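Long-range contacts in type-2Ba cytolytic delta-endotoxin (Bacillus thuringiensis serovar israelensis, PDB 2RCI), which probably kills the larvae of dipteran insects by making pores in the epithelial cell membrane of their midgut: residues V67-I72 / S177-V182; R125-T130 / V164-L169; L154-E159 / V182-L187; N112-V117 / L169-I174. One frame throughout, in Å; residues are numbered along the deposited sequence.

Contact 1: residues V67-I72 / S177-V182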
loop_
_atom_site.group_PDB
_atom_site.type_symbol
_atom_site.label_atom_id
_atom_site.label_comp_id
_atom_site.label_asym_id
_atom_site.label_seq_id
_atom_site.Cartn_x
_atom_site.Cartn_y
_atom_site.Cartn_z
ATOM N N VAL A 67 -6.035 -11.054 4.299
ATOM C CA VAL A 67 -6.415 -10.254 5.445
ATOM C C VAL A 67 -7.914 -10.035 5.520
ATOM O O VAL A 67 -8.442 -9.709 6.584
ATOM C CB VAL A 67 -5.646 -8.878 5.510
ATOM C CG1 VAL A 67 -4.154 -9.086 5.789
ATOM C CG2 VAL A 67 -5.893 -8.016 4.252
ATOM N N ILE A 68 -8.597 -10.225 4.391
ATOM C CA ILE A 68 -10.065 -10.209 4.358
ATOM C C ILE A 68 -10.526 -11.333 3.447
ATOM O O ILE A 68 -9.965 -11.511 2.356
ATOM C CB ILE A 68 -10.629 -8.913 3.699
ATOM C CG1 ILE A 68 -10.081 -7.621 4.356
ATOM C CG2 ILE A 68 -12.176 -8.959 3.614
ATOM C CD1 ILE A 68 -10.707 -7.269 5.715
ATOM N N HIS A 69 -11.562 -12.052 3.877
ATOM C CA HIS A 69 -12.222 -13.036 3.016
ATOM C C HIS A 69 -13.640 -13.262 3.473
ATOM O O HIS A 69 -13.953 -14.291 4.113
ATOM C CB HIS A 69 -11.466 -14.360 2.980
ATOM C CG HIS A 69 -11.808 -15.201 1.790
ATOM N ND1 HIS A 69 -10.931 -16.118 1.247
ATOM C CD2 HIS A 69 -12.914 -15.227 1.007
ATOM C CE1 HIS A 69 -11.497 -16.698 0.203
ATOM N NE2 HIS A 69 -12.697 -16.172 0.031
ATOM N N GLN A 70 -14.495 -12.287 3.166
ATOM C CA GLN A 70 -15.879 -12.320 3.617
ATOM C C GLN A 70 -16.696 -11.231 2.965
ATOM O O GLN A 70 -16.157 -10.350 2.289
ATOM C CB GLN A 70 -15.933 -12.069 5.134
ATOM C CG GLN A 70 -15.313 -10.707 5.532
ATOM C CD GLN A 70 -15.464 -10.423 7.019
ATOM O OE1 GLN A 70 -14.553 -10.710 7.815
ATOM N NE2 GLN A 70 -16.606 -9.838 7.407
ATOM N N THR A 71 -18.007 -11.291 3.210
ATOM C CA THR A 71 -18.892 -10.161 2.971
ATOM C C THR A 71 -18.589 -9.134 4.061
ATOM O O THR A 71 -18.488 -9.459 5.264
ATOM C CB THR A 71 -20.387 -10.601 2.940
ATOM O OG1 THR A 71 -20.613 -11.412 1.772
ATOM C CG2 THR A 71 -21.314 -9.373 2.897
ATOM N N ILE A 72 -18.373 -7.901 3.617
ATOM C CA ILE A 72 -17.961 -6.827 4.525
ATOM C C ILE A 72 -18.358 -5.488 3.940
ATOM O O ILE A 72 -18.363 -5.305 2.704
ATOM C CB ILE A 72 -16.406 -6.855 4.741
ATOM C CG1 ILE A 72 -15.985 -6.023 5.965
ATOM C CG2 ILE A 72 -15.642 -6.500 3.436
ATOM C CD1 ILE A 72 -14.608 -6.442 6.457
ATOM N N SER A 177 -21.426 -2.879 0.626
ATOM C CA SER A 177 -20.867 -4.149 1.060
ATOM C C SER A 177 -20.720 -5.064 -0.153
ATOM O O SER A 177 -21.497 -4.982 -1.117
ATOM C CB SER A 177 -21.761 -4.834 2.102
ATOM O OG SER A 177 -21.872 -4.081 3.309
ATOM N N ALA A 178 -19.729 -5.936 -0.089
ATOM C CA ALA A 178 -19.535 -6.936 -1.111
ATOM C C ALA A 178 -18.660 -8.018 -0.529
ATOM O O ALA A 178 -18.135 -7.890 0.592
ATOM C CB ALA A 178 -18.883 -6.326 -2.371
ATOM N N ARG A 179 -18.490 -9.089 -1.298
ATOM C CA ARG A 179 -17.691 -10.195 -0.836
ATOM C C ARG A 179 -16.284 -9.952 -1.368
ATOM O O ARG A 179 -16.054 -9.960 -2.597
ATOM C CB ARG A 179 -18.247 -11.543 -1.309
ATOM C CG ARG A 179 -17.460 -12.712 -0.747
ATOM C CD ARG A 179 -18.129 -14.055 -1.038
ATOM N NE ARG A 179 -17.182 -15.114 -0.731
ATOM C CZ ARG A 179 -17.006 -15.640 0.474
ATOM N NH1 ARG A 179 -17.742 -15.230 1.508
ATOM N NH2 ARG A 179 -16.093 -16.590 0.636
ATOM N N TYR A 180 -15.393 -9.658 -0.424
ATOM C CA TYR A 180 -13.989 -9.337 -0.703
ATOM C C TYR A 180 -13.052 -10.428 -0.294
ATOM O O TYR A 180 -13.160 -10.997 0.817
ATOM C CB TYR A 180 -13.533 -8.049 0.009
ATOM C CG TYR A 180 -13.925 -6.786 -0.713
ATOM C CD1 TYR A 180 -15.121 -6.105 -0.397
ATOM C CD2 TYR A 180 -13.117 -6.263 -1.714
ATOM C CE1 TYR A 180 -15.481 -4.937 -1.092
ATOM C CE2 TYR A 180 -13.451 -5.104 -2.387
ATOM C CZ TYR A 180 -14.640 -4.447 -2.072
ATOM O OH TYR A 180 -14.934 -3.298 -2.752
ATOM N N GLU A 181 -12.095 -10.666 -1.186
ATOM C CA GLU A 181 -10.926 -11.446 -0.876
ATOM C C GLU A 181 -9.702 -10.544 -1.097
ATOM O O GLU A 181 -9.428 -10.130 -2.215
ATOM C CB GLU A 181 -10.867 -12.660 -1.781
ATOM C CG GLU A 181 -9.826 -13.635 -1.314
ATOM C CD GLU A 181 -9.678 -14.820 -2.240
ATOM O OE1 GLU A 181 -10.655 -15.149 -2.986
ATOM O OE2 GLU A 181 -8.567 -15.395 -2.218
ATOM N N VAL A 182 -8.988 -10.222 -0.028
ATOM C CA VAL A 182 -7.872 -9.287 -0.105
ATOM C C VAL A 182 -6.604 -9.918 0.472
ATOM O O VAL A 182 -6.596 -10.329 1.655
ATOM C CB VAL A 182 -8.204 -7.979 0.691
ATOM C CG1 VAL A 182 -6.973 -7.026 0.695
ATOM C CG2 VAL A 182 -9.427 -7.310 0.098
#
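Val182 O is gripped by two successive amides of the facing strand: Val67 N donates to it over 2.8 Å, and Ile68 N adds a weak bond of 3.4 Å. Two residues set against one make this a classic beta bulge. Beyond it the strands run antiparallel in regular pairing: Val182 N returns a bond to Ile68 O, Gln70 and Tyr180 bond both ways, and so do Ile72 and Ala178, although the chain of 67-72 turns a corner at Gln70. On one face His69 and Glu181 lie side by side. Both carry CG anti to the backbone N (chi1 -160° in His69), which sends ring and carboxylate out together, their planes 10° apart and stacked; Glu181 CG sits 3.8 Å from the His69 ring centroid as a CH-pi contact over the face. The Arg179 guanidinium approaches the same imidazole with its plane turned by 50°, NH2 lying 3.5 Å from His69 CD2. The other face is mostly apolar, with Gln70 turning its NE2 to Thr71 O. Ile68 CB meets Val182 CB at 4.0 Å, the two side chains alongside each other, while Ile72 CG2 reaches Tyr180 CD1 at 3.9 Å with the side chains nearly at right angles. The pairing is therefore amphipathic: the largely apolar face packs in part on helix 74-89, and on the polar face Glu181 and Arg179 would probably pull the ionisation of His69 in opposite directions.

Contact 2: residues R125-T130 / V164-L169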
loop_
_atom_site.group_PDB
_atom_site.type_symbol
_atom_site.label_atom_id
_atom_site.label_comp_id
_atom_site.label_asym_id
_atom_site.label_seq_id
_atom_site.Cartn_x
_atom_site.Cartn_y
_atom_site.Cartn_z
ATOM N N ARG A 125 -7.249 -7.400 -13.664
ATOM C CA ARG A 125 -6.991 -8.810 -13.996
ATOM C C ARG A 125 -8.303 -9.432 -14.510
ATOM O O ARG A 125 -8.726 -9.122 -15.621
ATOM C CB ARG A 125 -6.459 -9.572 -12.773
ATOM C CG ARG A 125 -5.155 -9.012 -12.175
ATOM C CD ARG A 125 -4.254 -10.126 -11.635
ATOM N NE ARG A 125 -4.881 -10.947 -10.594
ATOM N N ASN A 126 -8.982 -10.242 -13.699
ATOM C CA ASN A 126 -10.294 -10.815 -14.100
ATOM C C ASN A 126 -11.403 -9.750 -14.120
ATOM O O ASN A 126 -11.527 -8.926 -13.201
ATOM C CB ASN A 126 -10.710 -11.997 -13.213
ATOM C CG ASN A 126 -11.907 -12.778 -13.780
ATOM O OD1 ASN A 126 -12.074 -12.933 -15.016
ATOM N ND2 ASN A 126 -12.724 -13.305 -12.881
ATOM N N LEU A 127 -12.184 -9.746 -15.192
ATOM C CA LEU A 127 -13.246 -8.753 -15.326
ATOM C C LEU A 127 -14.515 -9.427 -15.837
ATOM O O LEU A 127 -15.067 -9.012 -16.852
ATOM C CB LEU A 127 -12.807 -7.623 -16.266
ATOM C CG LEU A 127 -11.547 -6.816 -15.926
ATOM C CD1 LEU A 127 -11.151 -5.940 -17.085
ATOM C CD2 LEU A 127 -11.787 -5.956 -14.669
ATOM N N SER A 128 -14.970 -10.454 -15.120
ATOM C CA SER A 128 -16.084 -11.280 -15.581
ATOM C C SER A 128 -17.424 -10.664 -15.198
ATOM O O SER A 128 -17.475 -9.612 -14.555
ATOM C CB SER A 128 -15.969 -12.702 -15.014
ATOM O OG SER A 128 -16.461 -12.752 -13.687
ATOM N N ALA A 129 -18.519 -11.325 -15.572
ATOM C CA ALA A 129 -19.843 -10.836 -15.170
ATOM C C ALA A 129 -20.071 -10.914 -13.653
ATOM O O ALA A 129 -20.890 -10.154 -13.096
ATOM C CB ALA A 129 -20.959 -11.594 -15.924
ATOM N N THR A 130 -19.353 -11.819 -12.983
ATOM C CA THR A 130 -19.642 -12.132 -11.588
ATOM C C THR A 130 -18.539 -11.688 -10.609
ATOM O O THR A 130 -18.752 -11.671 -9.375
ATOM C CB THR A 130 -19.897 -13.643 -11.382
ATOM O OG1 THR A 130 -18.765 -14.400 -11.839
ATOM C CG2 THR A 130 -21.191 -14.092 -12.099
ATOM N N VAL A 164 -18.250 -8.253 -7.623
ATOM C CA VAL A 164 -18.959 -7.109 -8.202
ATOM C C VAL A 164 -18.439 -6.904 -9.617
ATOM O O VAL A 164 -17.232 -6.897 -9.818
ATOM C CB VAL A 164 -18.705 -5.816 -7.388
ATOM C CG1 VAL A 164 -19.355 -4.624 -8.043
ATOM C CG2 VAL A 164 -19.235 -5.968 -5.957
ATOM N N GLN A 165 -19.316 -6.730 -10.604
ATOM C CA GLN A 165 -18.770 -6.534 -11.938
ATOM C C GLN A 165 -18.175 -5.115 -12.088
ATOM O O GLN A 165 -18.571 -4.174 -11.360
ATOM C CB GLN A 165 -19.688 -7.102 -13.047
ATOM C CG GLN A 165 -20.362 -6.201 -13.978
ATOM C CD GLN A 165 -19.438 -5.623 -15.000
ATOM O OE1 GLN A 165 -18.552 -6.293 -15.571
ATOM N NE2 GLN A 165 -19.625 -4.358 -15.240
ATOM N N LYS A 166 -17.137 -5.004 -12.912
ATOM C CA LYS A 166 -16.305 -3.777 -12.943
ATOM C C LYS A 166 -17.064 -2.450 -13.029
ATOM O O LYS A 166 -16.731 -1.496 -12.317
ATOM C CB LYS A 166 -15.308 -3.843 -14.092
ATOM C CG LYS A 166 -14.150 -2.834 -13.986
ATOM C CD LYS A 166 -13.544 -2.574 -15.366
ATOM C CE LYS A 166 -12.194 -1.884 -15.282
ATOM N NZ LYS A 166 -11.829 -1.268 -16.615
ATOM N N GLN A 167 -18.059 -2.375 -13.921
ATOM C CA GLN A 167 -18.813 -1.137 -14.115
ATOM C C GLN A 167 -19.447 -0.592 -12.848
ATOM O O GLN A 167 -19.501 0.630 -12.668
ATOM C CB GLN A 167 -19.887 -1.288 -15.206
ATOM C CG GLN A 167 -19.328 -1.504 -16.619
ATOM C CD GLN A 167 -18.253 -0.509 -17.027
ATOM O OE1 GLN A 167 -17.129 -0.900 -17.367
ATOM N NE2 GLN A 167 -18.586 0.777 -17.003
ATOM N N GLN A 168 -19.946 -1.492 -11.999
ATOM C CA GLN A 168 -20.511 -1.129 -10.705
ATOM C C GLN A 168 -19.385 -0.842 -9.707
ATOM O O GLN A 168 -19.494 0.100 -8.921
ATOM C CB GLN A 168 -21.443 -2.227 -10.151
ATOM C CG GLN A 168 -22.850 -2.183 -10.745
ATOM C CD GLN A 168 -22.905 -2.774 -12.136
ATOM O OE1 GLN A 168 -22.412 -3.880 -12.366
ATOM N NE2 GLN A 168 -23.509 -2.040 -13.078
ATOM N N LEU A 169 -18.316 -1.647 -9.750
ATOM C CA LEU A 169 -17.178 -1.437 -8.830
ATOM C C LEU A 169 -16.583 -0.036 -8.974
ATOM O O LEU A 169 -16.092 0.546 -7.981
ATOM C CB LEU A 169 -16.078 -2.496 -9.034
ATOM C CG LEU A 169 -15.031 -2.551 -7.893
ATOM C CD1 LEU A 169 -15.638 -3.159 -6.677
ATOM C CD2 LEU A 169 -13.798 -3.362 -8.346
HETATM O O HOH W 1 -15.958 -7.412 -13.801
#
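Leu127 and Lys166 meet with their side chains at an oblique angle, where the end of strand 122-127 comes up to the first turn of the short helix 166-169. An ST turn at Ser128-Thr130 shapes the loop after the strand, and Gln165 takes the N-cap position of the helix. The lysine is stretched out, CG anti to the backbone N (chi1 -164°) and the chain extended beyond it, so that its methylenes run past the leucine as an aliphatic rod. A single methyl does the touching: Leu127 CD2 lies 3.9 Å from Lys166 CD and at nearly the same distance from CB, CG and CE of that lysine. Farther along, the ammonium group makes a cation-pi contact with Trp124, a residue of the same strand as Leu127, so apolar stem and charged end of Lys166 both lean on strand 122-127. Next to it Gln165 points its CB at the opposing loop and comes 3.3 Å from Ala129 O, a van der Waals approach to a carbonyl. In the ST turn, Ser128 OG accepts from Thr130 N at 3.1 Å. Val164 O, in the loop just before the N-cap, is held by the hydroxyl of Thr132. No direct hydrogen bond joins the two segments at this surface site; the polar link is a water, which accepts a hydrogen bond from Lys166 N at 2.8 Å and lies 2.8 Å from Ser128 O, bridging the two.

Contact 3: residues L154-E159 / V182-L187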
loop_
_atom_site.group_PDB
_atom_site.type_symbol
_atom_site.label_atom_id
_atom_site.label_comp_id
_atom_site.label_asym_id
_atom_site.label_seq_id
_atom_site.Cartn_x
_atom_site.Cartn_y
_atom_site.Cartn_z
ATOM N N LEU A 154 7.341 2.156 3.436
ATOM C CA LEU A 154 6.318 1.121 3.553
ATOM C C LEU A 154 5.649 0.869 2.184
ATOM O O LEU A 154 4.671 1.559 1.831
ATOM C CB LEU A 154 5.292 1.544 4.624
ATOM C CG LEU A 154 4.028 0.696 4.868
ATOM C CD1 LEU A 154 4.281 -0.809 4.840
ATOM C CD2 LEU A 154 3.423 1.123 6.242
ATOM N N PRO A 155 6.215 -0.057 1.382
ATOM C CA PRO A 155 5.546 -0.531 0.167
ATOM C C PRO A 155 4.410 -1.448 0.573
ATOM O O PRO A 155 4.598 -2.311 1.439
ATOM C CB PRO A 155 6.635 -1.359 -0.540
ATOM C CG PRO A 155 7.913 -0.939 0.104
ATOM C CD PRO A 155 7.555 -0.671 1.517
ATOM N N ILE A 156 3.245 -1.237 -0.026
ATOM C CA ILE A 156 2.082 -2.102 0.232
ATOM C C ILE A 156 1.482 -2.539 -1.091
ATOM O O ILE A 156 1.188 -1.687 -1.927
ATOM C CB ILE A 156 0.978 -1.385 1.010
ATOM C CG1 ILE A 156 1.485 -0.798 2.324
ATOM C CG2 ILE A 156 -0.230 -2.351 1.237
ATOM C CD1 ILE A 156 0.487 0.085 3.023
ATOM N N ALA A 157 1.293 -3.850 -1.292
ATOM C CA ALA A 157 0.525 -4.341 -2.454
ATOM C C ALA A 157 -0.707 -5.136 -2.029
ATOM O O ALA A 157 -0.628 -5.978 -1.124
ATOM C CB ALA A 157 1.395 -5.192 -3.379
ATOM N N PHE A 158 -1.846 -4.878 -2.673
ATOM C CA PHE A 158 -3.016 -5.710 -2.426
ATOM C C PHE A 158 -3.379 -6.511 -3.681
ATOM O O PHE A 158 -3.242 -6.015 -4.790
ATOM C CB PHE A 158 -4.233 -4.849 -2.073
ATOM C CG PHE A 158 -4.046 -4.006 -0.847
ATOM C CD1 PHE A 158 -4.182 -4.577 0.408
ATOM C CD2 PHE A 158 -3.728 -2.655 -0.960
ATOM C CE1 PHE A 158 -4.044 -3.796 1.575
ATOM C CE2 PHE A 158 -3.590 -1.863 0.187
ATOM C CZ PHE A 158 -3.709 -2.448 1.455
ATOM N N GLU A 159 -3.828 -7.744 -3.481
ATOM C CA GLU A 159 -4.475 -8.526 -4.543
ATOM C C GLU A 159 -5.922 -8.609 -4.112
ATOM O O GLU A 159 -6.233 -9.224 -3.080
ATOM C CB GLU A 159 -3.897 -9.949 -4.604
ATOM C CG GLU A 159 -2.401 -10.005 -4.596
ATOM C CD GLU A 159 -1.856 -11.413 -4.913
ATOM O OE1 GLU A 159 -2.663 -12.338 -5.198
ATOM O OE2 GLU A 159 -0.626 -11.561 -4.897
ATOM N N VAL A 182 -8.988 -10.222 -0.028
ATOM C CA VAL A 182 -7.872 -9.287 -0.105
ATOM C C VAL A 182 -6.604 -9.918 0.472
ATOM O O VAL A 182 -6.596 -10.329 1.655
ATOM C CB VAL A 182 -8.204 -7.979 0.691
ATOM C CG1 VAL A 182 -6.973 -7.026 0.695
ATOM C CG2 VAL A 182 -9.427 -7.310 0.098
ATOM N N LYS A 183 -5.571 -10.034 -0.364
ATOM C CA LYS A 183 -4.245 -10.513 0.053
ATOM C C LYS A 183 -3.347 -9.281 0.144
ATOM O O LYS A 183 -3.381 -8.420 -0.714
ATOM C CB LYS A 183 -3.623 -11.515 -0.939
ATOM C CG LYS A 183 -2.415 -12.194 -0.300
ATOM C CD LYS A 183 -1.686 -13.242 -1.153
ATOM C CE LYS A 183 -0.589 -13.871 -0.273
ATOM N NZ LYS A 183 -0.111 -15.207 -0.726
ATOM N N MET A 184 -2.590 -9.198 1.227
ATOM C CA MET A 184 -1.733 -8.062 1.476
ATOM C C MET A 184 -0.294 -8.516 1.579
ATOM O O MET A 184 0.005 -9.470 2.290
ATOM C CB MET A 184 -2.139 -7.447 2.806
ATOM C CG MET A 184 -1.487 -6.135 3.120
ATOM S SD MET A 184 -2.358 -5.480 4.544
ATOM C CE MET A 184 -1.393 -4.007 4.867
ATOM N N LYS A 185 0.595 -7.790 0.911
ATOM C CA LYS A 185 2.030 -7.981 1.031
ATOM C C LYS A 185 2.619 -6.616 1.346
ATOM O O LYS A 185 2.435 -5.657 0.593
ATOM C CB LYS A 185 2.620 -8.495 -0.280
ATOM C CG LYS A 185 2.172 -9.897 -0.668
ATOM C CD LYS A 185 2.536 -10.200 -2.115
ATOM C CE LYS A 185 2.367 -11.681 -2.414
ATOM N NZ LYS A 185 2.636 -11.900 -3.860
ATOM N N ALA A 186 3.321 -6.526 2.463
ATOM C CA ALA A 186 3.860 -5.236 2.886
ATOM C C ALA A 186 5.108 -5.451 3.749
ATOM O O ALA A 186 5.280 -6.506 4.388
ATOM C CB ALA A 186 2.791 -4.460 3.664
ATOM N N LEU A 187 5.982 -4.454 3.755
ATOM C CA LEU A 187 7.069 -4.430 4.722
ATOM C C LEU A 187 7.354 -2.984 5.100
ATOM O O LEU A 187 7.111 -2.075 4.292
ATOM C CB LEU A 187 8.331 -5.100 4.148
ATOM C CG LEU A 187 9.180 -4.405 3.048
ATOM C CD1 LEU A 187 9.942 -3.184 3.541
ATOM C CD2 LEU A 187 10.211 -5.398 2.504
#
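Strands 150-162 and 177-192 are antiparallel neighbours in the central sheet, and residues 154-159 and 182-187 form a buried stretch of that pairing. Ala157 and Lys185 bond both ways, Ala157 N giving the straighter bond to Lys185 O (2.9 Å, 177° at the hydrogen); Glu159 and Lys183 do the same, and a weak bond from Leu187 N to Pro155 O closes the far end. The face bearing Phe158 and Met184 is apolar. These two side chains lie alongside each other and point the same way, with Phe158 CE1 3.8 Å from Met184 CG. The thioether takes part as an oblique Met-aromatic contact, SD being 5.0 Å from the Phe158 ring centroid. Because the methionine is fully extended, its CE travels on to Ile156 CG2 at 4.2 Å. Leu154, Ile156 and Met184 also touch helix 74-89, which packs on this face. On the reverse face Glu159 CB rests 4.0 Å from Lys183 CB, and the carboxylate crosses over to Lys185, where Glu159 OE2 and Lys185 NZ form a long salt bridge of 3.4 Å. Asn41 ND2 gives the same carboxylate oxygen a hydrogen bond, so OE2 has two partners, one of them outside the sheet. A face of large apolar side chains under a helix, backed by one with smaller and charged residues, suits the alpha/beta architecture of this toxin, a beta sheet between two helix layers.

Contact 4: residues N112-V117 / L169-I174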
loop_
_atom_site.group_PDB
_atom_site.type_symbol
_atom_site.label_atom_id
_atom_site.label_comp_id
_atom_site.label_asym_id
_atom_site.label_seq_id
_atom_site.Cartn_x
_atom_site.Cartn_y
_atom_site.Cartn_z
ATOM N N ASN A 112 -13.505 5.433 -5.313
ATOM C CA ASN A 112 -13.029 6.410 -6.267
ATOM C C ASN A 112 -12.201 5.726 -7.369
ATOM O O ASN A 112 -11.194 6.271 -7.791
ATOM C CB ASN A 112 -12.159 7.463 -5.581
ATOM C CG ASN A 112 -12.904 8.256 -4.543
ATOM O OD1 ASN A 112 -14.004 8.752 -4.798
ATOM N ND2 ASN A 112 -12.296 8.405 -3.358
ATOM N N LEU A 113 -12.613 4.530 -7.782
ATOM C CA LEU A 113 -11.832 3.759 -8.750
ATOM C C LEU A 113 -12.021 4.316 -10.162
ATOM O O LEU A 113 -11.121 4.211 -10.989
ATOM C CB LEU A 113 -12.183 2.256 -8.700
ATOM C CG LEU A 113 -11.813 1.528 -7.402
ATOM C CD1 LEU A 113 -12.230 0.056 -7.492
ATOM C CD2 LEU A 113 -10.305 1.671 -7.206
ATOM N N GLU A 114 -13.189 4.913 -10.432
ATOM C CA GLU A 114 -13.463 5.449 -11.777
ATOM C C GLU A 114 -12.362 6.422 -12.283
ATOM O O GLU A 114 -11.791 6.168 -13.336
ATOM C CB GLU A 114 -14.888 6.016 -11.860
ATOM C CG GLU A 114 -15.309 6.514 -13.228
ATOM C CD GLU A 114 -15.238 8.015 -13.309
ATOM O OE1 GLU A 114 -14.142 8.553 -13.553
ATOM O OE2 GLU A 114 -16.287 8.666 -13.112
ATOM N N PRO A 115 -12.015 7.486 -11.510
ATOM C CA PRO A 115 -10.883 8.369 -11.933
ATOM C C PRO A 115 -9.509 7.693 -12.025
ATOM O O PRO A 115 -8.630 8.179 -12.726
ATOM C CB PRO A 115 -10.854 9.480 -10.869
ATOM C CG PRO A 115 -11.605 8.936 -9.712
ATOM C CD PRO A 115 -12.637 7.964 -10.259
ATOM N N GLN A 116 -9.337 6.570 -11.341
ATOM C CA GLN A 116 -8.035 5.910 -11.258
ATOM C C GLN A 116 -7.902 4.790 -12.287
ATOM O O GLN A 116 -6.884 4.085 -12.338
ATOM C CB GLN A 116 -7.873 5.297 -9.860
ATOM C CG GLN A 116 -7.866 6.295 -8.695
ATOM C CD GLN A 116 -7.716 5.556 -7.378
ATOM O OE1 GLN A 116 -8.689 5.345 -6.646
ATOM N NE2 GLN A 116 -6.518 5.071 -7.120
ATOM N N VAL A 117 -8.923 4.640 -13.123
ATOM C CA VAL A 117 -9.100 3.391 -13.888
ATOM C C VAL A 117 -7.868 3.034 -14.724
ATOM O O VAL A 117 -7.519 1.855 -14.845
ATOM C CB VAL A 117 -10.476 3.388 -14.691
ATOM C CG1 VAL A 117 -10.454 4.363 -15.881
ATOM C CG2 VAL A 117 -10.866 1.979 -15.130
ATOM N N LEU A 169 -18.316 -1.647 -9.750
ATOM C CA LEU A 169 -17.178 -1.437 -8.830
ATOM C C LEU A 169 -16.583 -0.036 -8.974
ATOM O O LEU A 169 -16.092 0.546 -7.981
ATOM C CB LEU A 169 -16.078 -2.496 -9.034
ATOM C CG LEU A 169 -15.031 -2.551 -7.893
ATOM C CD1 LEU A 169 -15.638 -3.159 -6.677
ATOM C CD2 LEU A 169 -13.798 -3.362 -8.346
ATOM N N LEU A 170 -16.609 0.505 -10.196
ATOM C CA LEU A 170 -16.042 1.823 -10.474
ATOM C C LEU A 170 -16.756 2.923 -9.683
ATOM O O LEU A 170 -16.241 4.042 -9.531
ATOM C CB LEU A 170 -16.110 2.131 -11.987
ATOM C CG LEU A 170 -15.128 1.346 -12.888
ATOM C CD1 LEU A 170 -15.273 1.833 -14.350
ATOM C CD2 LEU A 170 -13.678 1.483 -12.430
ATOM N N PHE A 171 -17.928 2.581 -9.163
ATOM C CA PHE A 171 -18.722 3.527 -8.373
ATOM C C PHE A 171 -19.053 3.070 -6.946
ATOM O O PHE A 171 -19.875 3.702 -6.248
ATOM C CB PHE A 171 -19.986 3.893 -9.148
ATOM C CG PHE A 171 -19.699 4.699 -10.372
ATOM C CD1 PHE A 171 -19.622 6.082 -10.300
ATOM C CD2 PHE A 171 -19.416 4.069 -11.585
ATOM C CE1 PHE A 171 -19.300 6.847 -11.442
ATOM C CE2 PHE A 171 -19.099 4.826 -12.736
ATOM C CZ PHE A 171 -19.046 6.214 -12.652
ATOM N N ILE A 172 -18.422 1.984 -6.510
ATOM C CA ILE A 172 -18.667 1.470 -5.165
ATOM C C ILE A 172 -18.200 2.496 -4.106
ATOM O O ILE A 172 -17.237 3.237 -4.326
ATOM C CB ILE A 172 -18.010 0.079 -4.934
ATOM C CG1 ILE A 172 -18.733 -0.664 -3.785
ATOM C CG2 ILE A 172 -16.519 0.192 -4.678
ATOM C CD1 ILE A 172 -18.353 -2.197 -3.682
ATOM N N THR A 173 -18.934 2.564 -3.000
ATOM C CA THR A 173 -18.665 3.563 -1.942
ATOM C C THR A 173 -18.286 2.893 -0.632
ATOM O O THR A 173 -18.402 1.668 -0.472
ATOM C CB THR A 173 -19.888 4.519 -1.674
ATOM O OG1 THR A 173 -20.901 3.828 -0.932
ATOM C CG2 THR A 173 -20.480 5.079 -3.011
ATOM N N ILE A 174 -17.855 3.707 0.336
ATOM C CA ILE A 174 -17.440 3.160 1.623
ATOM C C ILE A 174 -18.634 2.552 2.395
ATOM O O ILE A 174 -18.446 1.751 3.282
ATOM C CB ILE A 174 -16.684 4.204 2.485
ATOM C CG1 ILE A 174 -17.563 5.432 2.751
ATOM C CG2 ILE A 174 -15.393 4.634 1.815
ATOM C CD1 ILE A 174 -17.041 6.291 3.921
HETATM O O HOH W 2 -16.545 5.626 -5.318
HETATM O O HOH W 3 -15.102 2.887 -6.792
#
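Leu170 O receives a weak hydrogen bond from Glu114 N (3.3 Å, bent to 131° at the hydrogen) as the type I turn from Leu169 to Ile172 comes up to the helical bend of 113-115. Waters fill out the backbone link: one bridges Asn112 N and Ile172 O, and another accepts from Leu113 N and donates to Leu169 O at 2.8 Å. Leu113 CD1 comes obliquely onto Leu169 CG at 3.8 Å. Leu170 reaches past the bend to Val117, where its CD2 meets Val117 CG2 at 3.9 Å, and also lies against Leu113 CB. The contact joins two connections of the alpha/beta fold, the loop from helix 96-110 to strand 122-127 and the one from helix 166-169 to strand 177-192; Leu113 and Leu169 both rest on Tyr134 of strand 132-142, and Leu170 on Trp124. Toward the outside, Glu114 has CG anti to its amide nitrogen (chi1 -176°), and the chain then bends at chi2, which brings the carboxylate to the far end of the Phe171 ring. There Glu114 OE2 is 3.7 Å from Phe171 CZ, with carboxylate and ring planes 65° apart, and Glu114 CB stands above one face of the ring, offset toward its rim.

Overall arrangement
Contact 3 is the buried one, its centre about 6 Å from the centre of the chain, whereas contact 2 lies at the surface about 22 Å out; contacts 1 and 4, each about 17 Å out, are partly buried. Contacts 1 and 3 use strand 177-192 and share Val182. Both rely on antiparallel backbone bonding, interrupted in contact 1 by a bulge, with apolar side chains toward helix 74-89. Contact 2 sets a leucine on a lysine stem beside one water; contact 4 combines leucine and valine packing, a weak backbone bond and two waters. Leu169 lies in both ranges but works only in contact 4, and the two touch through Lys166 and Val117. Tyr180 OH of contact 1 packs against Leu169 and Ile172.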